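Local coordinates for protein adenosylmethionine-8-amino-7-oxononanoate aminotransferase (Methanocaldococcus jannaschii, PDB 6ZHK) that probably transfers the amino group of S-adenosyl-L-methionine to 8-amino-7-oxononanoate in biotin biosynthesis, as a pyridoxal phosphate-dependent aminotransferase of class III, at residues 280-283 with 287-290; 229-234 with 252-257. All blocks are in the same frame, centred on the assembly; numbering follows the deposited sequence.

Contact 1 of 2, residues 280-283 with 287-290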
ATOM      1  N   MET A 280      20.039 -14.188  -5.203  1.00 17.03           N
ATOM      2  CA  MET A 280      19.458 -13.249  -4.259  1.00 18.00           C
ATOM      3  C   MET A 280      18.467 -12.301  -4.975  1.00 18.96           C
ATOM      4  O   MET A 280      17.347 -12.048  -4.478  1.00 17.76           O
ATOM      5  CB  MET A 280      20.526 -12.442  -3.526  1.00 17.98           C
ATOM      6  CG  MET A 280      19.919 -11.634  -2.367  1.00 20.82           C
ATOM      7  SD  MET A 280      19.183 -12.706  -1.019  1.00 19.69           S
ATOM      8  CE  MET A 280      18.986 -11.438   0.237  1.00 17.54           C
ATOM      9  N   PHE A 281      18.902 -11.739  -6.115  1.00 18.69           N
ATOM     10  CA  PHE A 281      18.075 -10.898  -6.987  1.00 16.68           C
ATOM     11  C   PHE A 281      18.398 -11.304  -8.407  1.00 18.76           C
ATOM     12  O   PHE A 281      19.557 -11.652  -8.692  1.00 17.82           O
ATOM     13  CB  PHE A 281      18.451  -9.416  -6.846  1.00 17.43           C
ATOM     14  CG  PHE A 281      18.320  -8.918  -5.434  1.00 15.98           C
ATOM     15  CD1 PHE A 281      17.060  -8.687  -4.895  1.00 15.71           C
ATOM     16  CD2 PHE A 281      19.447  -8.729  -4.634  1.00 19.67           C
ATOM     17  CE1 PHE A 281      16.944  -8.274  -3.568  1.00 17.71           C
ATOM     18  CE2 PHE A 281      19.345  -8.284  -3.316  1.00 17.88           C
ATOM     19  CZ  PHE A 281      18.075  -8.075  -2.775  1.00 18.08           C
ATOM     20  N   PHE A 282      17.376 -11.291  -9.271  1.00 18.47           N
ATOM     21  CA  PHE A 282      17.621 -11.501 -10.701  1.00 21.91           C
ATOM     22  C   PHE A 282      18.711 -10.567 -11.207  1.00 20.51           C
ATOM     23  O   PHE A 282      19.598 -10.989 -11.967  1.00 16.77           O
ATOM     24  CB  PHE A 282      16.354 -11.426 -11.549  1.00 20.12           C
ATOM     25  CG  PHE A 282      16.590 -11.882 -12.971  1.00 22.63           C
ATOM     26  CD1 PHE A 282      16.641 -13.232 -13.291  1.00 24.33           C
ATOM     27  CD2 PHE A 282      16.878 -10.954 -13.962  1.00 24.91           C
ATOM     28  CE1 PHE A 282      16.884 -13.636 -14.609  1.00 26.40           C
ATOM     29  CE2 PHE A 282      17.189 -11.355 -15.262  1.00 32.33           C
ATOM     30  CZ  PHE A 282      17.155 -12.697 -15.589  1.00 25.63           C
ATOM     31  N   CYS A 283      18.672  -9.310 -10.741  1.00 20.61           N
ATOM     32  CA  CYS A 283      19.642  -8.319 -11.217  1.00 19.97           C
ATOM     33  C   CYS A 283      21.072  -8.525 -10.682  1.00 18.89           C
ATOM     34  O   CYS A 283      21.963  -7.774 -11.095  1.00 16.89           O
ATOM     35  CB  CYS A 283      19.112  -6.901 -11.009  1.00 22.26           C
ATOM     36  SG  CYS A 283      19.013  -6.441  -9.277  1.00 21.03           S
ATOM     37  N   GLU A 287      26.311  -9.121 -16.309  1.00 20.80           N
ATOM     38  CA  GLU A 287      26.093  -8.256 -17.447  1.00 22.97           C
ATOM     39  C   GLU A 287      25.278  -7.028 -17.033  1.00 21.18           C
ATOM     40  O   GLU A 287      25.653  -5.899 -17.347  1.00 21.87           O
ATOM     41  CB  GLU A 287      25.333  -9.029 -18.515  1.00 27.76           C
ATOM     42  CG  GLU A 287      25.158  -8.241 -19.796  1.00 32.00           C
ATOM     43  CD  GLU A 287      25.058  -9.089 -21.054  1.00 38.11           C
ATOM     44  OE1 GLU A 287      25.346 -10.297 -20.978  1.00 44.55           O
ATOM     45  OE2 GLU A 287      24.653  -8.538 -22.101  1.00 40.69           O
ATOM     46  N   LEU A 288      24.199  -7.252 -16.284  1.00 19.38           N
ATOM     47  CA  LEU A 288      23.389  -6.121 -15.821  1.00 19.32           C
ATOM     48  C   LEU A 288      24.196  -5.211 -14.908  1.00 20.43           C
ATOM     49  O   LEU A 288      24.096  -3.973 -14.949  1.00 20.70           O
ATOM     50  CB  LEU A 288      22.190  -6.710 -15.072  1.00 18.98           C
ATOM     51  CG  LEU A 288      21.122  -7.325 -15.976  1.00 20.52           C
ATOM     52  CD1 LEU A 288      19.945  -7.802 -15.117  1.00 19.86           C
ATOM     53  CD2 LEU A 288      20.619  -6.278 -16.981  1.00 18.90           C
ATOM     54  N   LYS A 289      25.002  -5.819 -14.024  1.00 24.35           N
ATOM     55  CA  LYS A 289      25.863  -4.997 -13.179  1.00 23.84           C
ATOM     56  C   LYS A 289      26.798  -4.098 -13.996  1.00 23.26           C
ATOM     57  O   LYS A 289      27.018  -2.925 -13.670  1.00 23.24           O
ATOM     58  CB  LYS A 289      26.721  -5.843 -12.232  1.00 27.21           C
ATOM     59  CG  LYS A 289      25.972  -6.499 -11.088  1.00 27.19           C
ATOM     60  CD  LYS A 289      27.022  -7.162 -10.181  1.00 31.07           C
ATOM     61  CE  LYS A 289      26.380  -8.065  -9.156  1.00 38.92           C
ATOM     62  NZ  LYS A 289      27.352  -8.368  -8.075  1.00 43.82           N
ATOM     63  N   LYS A 290      27.356  -4.642 -15.074  1.00 25.27           N
ATOM     64  CA  LYS A 290      28.292  -3.880 -15.895  1.00 26.57           C
ATOM     65  C   LYS A 290      27.584  -2.713 -16.611  1.00 27.38           C
ATOM     66  O   LYS A 290      28.157  -1.636 -16.745  1.00 26.16           O
ATOM     67  CB  LYS A 290      29.048  -4.835 -16.835  1.00 28.54           C
ATOM     68  CG  LYS A 290      30.455  -4.372 -17.215  1.00 41.77           C
ATOM     69  CD  LYS A 290      30.596  -2.964 -17.830  1.00 41.35           C
ATOM     70  CE  LYS A 290      31.805  -2.149 -17.373  1.00 45.57           C
ATOM     71  NZ  LYS A 290      32.810  -2.934 -16.606  1.00 39.56           N
TER

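Contact 2 of 2, residues 229-234 with 252-257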
ATOM      1  N   PHE A 229       9.105   7.366 -20.725  1.00 16.56           N
ATOM      2  CA  PHE A 229       9.817   7.612 -19.464  1.00 15.39           C
ATOM      3  C   PHE A 229      10.348   6.352 -18.780  1.00 17.52           C
ATOM      4  O   PHE A 229      11.191   6.462 -17.869  1.00 16.68           O
ATOM      5  CB  PHE A 229       8.994   8.474 -18.502  1.00 15.86           C
ATOM      6  CG  PHE A 229       7.716   7.811 -18.067  1.00 15.44           C
ATOM      7  CD1 PHE A 229       7.749   6.907 -17.003  1.00 14.68           C
ATOM      8  CD2 PHE A 229       6.524   8.001 -18.756  1.00 14.79           C
ATOM      9  CE1 PHE A 229       6.575   6.272 -16.581  1.00 14.90           C
ATOM     10  CE2 PHE A 229       5.347   7.405 -18.301  1.00 14.37           C
ATOM     11  CZ  PHE A 229       5.363   6.539 -17.214  1.00 13.59           C
ATOM     12  N   CYS A 230       9.893   5.179 -19.230  1.00 14.65           N
ATOM     13  CA  CYS A 230      10.534   3.957 -18.747  1.00 16.47           C
ATOM     14  C   CYS A 230      10.175   2.745 -19.608  1.00 16.25           C
ATOM     15  O   CYS A 230       9.280   2.817 -20.446  1.00 16.30           O
ATOM     16  CB  CYS A 230      10.087   3.686 -17.312  1.00 15.29           C
ATOM     17  SG  CYS A 230       8.361   3.105 -17.213  1.00 19.49           S
ATOM     18  N   VAL A 231      10.990   1.678 -19.466  1.00 16.27           N
ATOM     19  CA  VAL A 231      10.693   0.304 -19.827  1.00 14.25           C
ATOM     20  C   VAL A 231      10.626  -0.436 -18.488  1.00 14.34           C
ATOM     21  O   VAL A 231      11.442  -0.170 -17.628  1.00 15.03           O
ATOM     22  CB  VAL A 231      11.786  -0.298 -20.730  1.00 13.88           C
ATOM     23  CG1 VAL A 231      11.623  -1.830 -20.763  1.00 16.18           C
ATOM     24  CG2 VAL A 231      11.749   0.333 -22.136  1.00 16.86           C
ATOM     25  N   ILE A 232       9.587  -1.219 -18.240  1.00 15.34           N
ATOM     26  CA  ILE A 232       9.447  -1.942 -16.983  1.00 12.63           C
ATOM     27  C   ILE A 232       9.154  -3.396 -17.326  1.00 14.05           C
ATOM     28  O   ILE A 232       8.372  -3.659 -18.269  1.00 15.45           O
ATOM     29  CB  ILE A 232       8.393  -1.317 -16.053  1.00 13.19           C
ATOM     30  CG1 ILE A 232       8.296  -2.171 -14.768  1.00 13.20           C
ATOM     31  CG2 ILE A 232       7.064  -1.241 -16.763  1.00 13.67           C
ATOM     32  CD1 ILE A 232       7.360  -1.567 -13.690  1.00 11.66           C
ATOM     33  N   LEU A 233       9.867  -4.307 -16.640  1.00 13.78           N
ATOM     34  CA  LEU A 233       9.713  -5.751 -16.801  1.00 14.30           C
ATOM     35  C   LEU A 233       9.777  -6.380 -15.426  1.00 13.30           C
ATOM     36  O   LEU A 233      10.395  -5.809 -14.513  1.00 12.90           O
ATOM     37  CB  LEU A 233      10.933  -6.294 -17.617  1.00 16.30           C
ATOM     38  CG  LEU A 233      10.996  -5.803 -19.069  1.00 19.88           C
ATOM     39  CD1 LEU A 233      12.232  -6.377 -19.787  1.00 17.96           C
ATOM     40  CD2 LEU A 233       9.741  -6.238 -19.786  1.00 18.34           C
ATOM     41  N   GLU A 234       9.263  -7.611 -15.311  1.00 14.29           N
ATOM     42  CA  GLU A 234       9.473  -8.431 -14.107  1.00 15.37           C
ATOM     43  C   GLU A 234      10.894  -9.029 -14.083  1.00 16.83           C
ATOM     44  O   GLU A 234      11.554  -9.090 -15.109  1.00 20.73           O
ATOM     45  CB  GLU A 234       8.414  -9.544 -14.103  1.00 12.97           C
ATOM     46  CG  GLU A 234       7.003  -9.001 -13.788  1.00 15.32           C
ATOM     47  CD  GLU A 234       5.881 -10.019 -13.968  1.00 16.34           C
ATOM     48  OE1 GLU A 234       5.768 -10.879 -13.111  1.00 18.61           O
ATOM     49  OE2 GLU A 234       5.219 -10.023 -15.044  1.00 17.16           O
ATOM     50  N   GLU A 252      19.002  -8.735 -20.308  1.00 18.54           N
ATOM     51  CA  GLU A 252      20.268  -8.084 -20.620  1.00 19.37           C
ATOM     52  C   GLU A 252      20.168  -7.268 -21.908  1.00 17.39           C
ATOM     53  O   GLU A 252      20.692  -6.189 -21.939  1.00 17.89           O
ATOM     54  CB  GLU A 252      21.424  -9.099 -20.742  1.00 22.40           C
ATOM     55  CG  GLU A 252      21.681  -9.854 -19.442  1.00 26.27           C
ATOM     56  CD  GLU A 252      20.963 -11.188 -19.219  1.00 27.51           C
ATOM     57  OE1 GLU A 252      19.795 -11.382 -19.652  1.00 31.65           O
ATOM     58  OE2 GLU A 252      21.562 -12.039 -18.576  1.00 35.56           O
ATOM     59  N   GLY A 253      19.561  -7.791 -22.971  1.00 17.89           N
ATOM     60  CA  GLY A 253      19.476  -7.037 -24.218  1.00 17.79           C
ATOM     61  C   GLY A 253      18.549  -5.829 -24.069  1.00 16.44           C
ATOM     62  O   GLY A 253      18.803  -4.751 -24.623  1.00 15.59           O
ATOM     63  N   VAL A 254      17.471  -5.980 -23.289  1.00 18.95           N
ATOM     64  CA  VAL A 254      16.601  -4.820 -23.070  1.00 16.72           C
ATOM     65  C   VAL A 254      17.355  -3.743 -22.283  1.00 15.33           C
ATOM     66  O   VAL A 254      17.356  -2.572 -22.630  1.00 17.43           O
ATOM     67  CB  VAL A 254      15.297  -5.233 -22.361  1.00 16.65           C
ATOM     68  CG1 VAL A 254      14.539  -4.004 -21.870  1.00 16.21           C
ATOM     69  CG2 VAL A 254      14.417  -6.128 -23.219  1.00 20.58           C
ATOM     70  N   ALA A 255      18.007  -4.136 -21.205  1.00 14.97           N
ATOM     71  CA  ALA A 255      18.785  -3.178 -20.437  1.00 16.75           C
ATOM     72  C   ALA A 255      19.800  -2.462 -21.319  1.00 17.27           C
ATOM     73  O   ALA A 255      20.036  -1.266 -21.169  1.00 17.09           O
ATOM     74  CB  ALA A 255      19.442  -3.892 -19.273  1.00 17.18           C
ATOM     75  N   LYS A 256      20.459  -3.203 -22.217  1.00 20.09           N
ATOM     76  CA  LYS A 256      21.492  -2.557 -23.008  1.00 18.03           C
ATOM     77  C   LYS A 256      20.811  -1.549 -23.932  1.00 17.01           C
ATOM     78  O   LYS A 256      21.318  -0.448 -24.119  1.00 18.96           O
ATOM     79  CB  LYS A 256      22.236  -3.626 -23.815  1.00 18.93           C
ATOM     80  CG  LYS A 256      23.237  -3.142 -24.865  1.00 26.38           C
ATOM     81  CD  LYS A 256      23.921  -4.379 -25.465  1.00 25.66           C
ATOM     82  CE  LYS A 256      25.208  -4.161 -26.249  1.00 33.33           C
ATOM     83  NZ  LYS A 256      24.931  -3.594 -27.580  1.00 32.68           N
ATOM     84  N   ALA A 257      19.660  -1.929 -24.496  1.00 17.89           N
ATOM     85  CA  ALA A 257      18.904  -1.045 -25.370  1.00 20.58           C
ATOM     86  C   ALA A 257      18.437   0.202 -24.610  1.00 18.03           C
ATOM     87  O   ALA A 257      18.497   1.305 -25.161  1.00 15.37           O
ATOM     88  CB  ALA A 257      17.751  -1.804 -25.979  1.00 17.56           C
TER

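Contact 1 of 2, residues 280-283 with 287-290
The ring of Phe-282 is approached obliquely by one methyl group of Leu-288, with 4.5 Å between CE2 of the ring and CD1 of the leucine. The ring of the preceding Phe-281 pairs edge-to-face with Phe-274, which belongs to the same loop. The same leucine methyl comes closer to Cys-283, where CD1 lies 3.9 Å from the cysteine CA and 4.3 Å from its CB. It thus rests on backbone and side chain alike. Leu-288 points from its helix toward the loop, and its second torsion (chi2 -177°) extends CD1 away from CA and so brings this branch forward. Beside it, the aliphatic part of Lys-289 adds a looser touch, CG standing 4.2 Å from Cys-283 O. No hydrogen bond joins the two segments, and only 139 Å² is buried between them, so the contact is a small, mainly apolar one.

Within the loop, the two carboxylate oxygens of Glu-269 accept hydrogen bonds from the successive amides of Phe-282 and Cys-283. In the first turn of helix 286-291, Leu-288 N donates a separate bond to Asn-285 OD1. The end of the loop that follows strand 265-268 thus packs against the helix it runs into, 286-291, in the large domain of the aminotransferase. Ile-251 of helix 250-261 touches both Phe-282 and Leu-288, and Cys-283 packs against Leu-297 of strand 296-299 and against Pro-110, a residue of the magnesium site.

Contact 2 of 2, residues 229-234 with 252-257
Val-254 overlaps two residues of the strand at once, Val-231 and Leu-233, and is the one residue of the helical segment that touches it. Its CG1 does most of the work, lying 3.8 Å from CG1 of Val-231 and 3.9 Å from CD1 of Leu-233. The two valines meet at a slant, methyl against methyl. Leu-233 and Val-254 instead reach for one another tip to tip, and the leucine CD1 also approaches the second valine methyl, CG2, at 4.1 Å, so that one leucine methyl faces both branches of the valine. An extended second torsion (chi2 179°) carries Leu-233 CD1 outward from the strand, whereas in Val-254 a chi1 of 168° sets CG1 opposite the backbone N. All three side chains are buried, and no polar bond crosses between the segments.

The pattern follows the alternation of a β-strand: Val-231 and Leu-233 point to the helix, while Ile-232 between them points away. At the end of the strand, the Glu-234 carboxylate is bound by the backbone amides of Gly-239 and Tyr-155, the latter a predicted substrate-binding residue.

Strand 228-234, helix 250-261 and strand 265-268 form a β-α-β crossover in the large domain of a fold-type I aminotransferase, with the two strands adjacent and parallel in its seven-stranded sheet. Helix 211-224 flanks the contact through Leu-214, Met-217 and Ile-221, which touch Val-254. On the other face of the sheet, Ile-232 packs on Val-126 of helix 122-140.

Overall arrangement
The contacts lie side by side in one domain, their centres 13 Å apart. Helix 250-261 connects them directly: as Val-254 packs on the sheet in contact 2, the neighbouring Ala-255 presents CB to CD2 of Leu-288 in contact 1, 3.5 Å away. Along the chain, contact 2 closes before contact 1 opens, with strand 265-268 between them. That strand ends at Asp-268, predicted to bind pyridoxal 5'-phosphate; the side chain of Leu-233 lies about 7 Å from that of Asp-268 and the side chain of Phe-282 about 10 Å. Both contacts thus lie near the probable cofactor site, and the side chain of Cys-283 is about 8 Å from the magnesium ion.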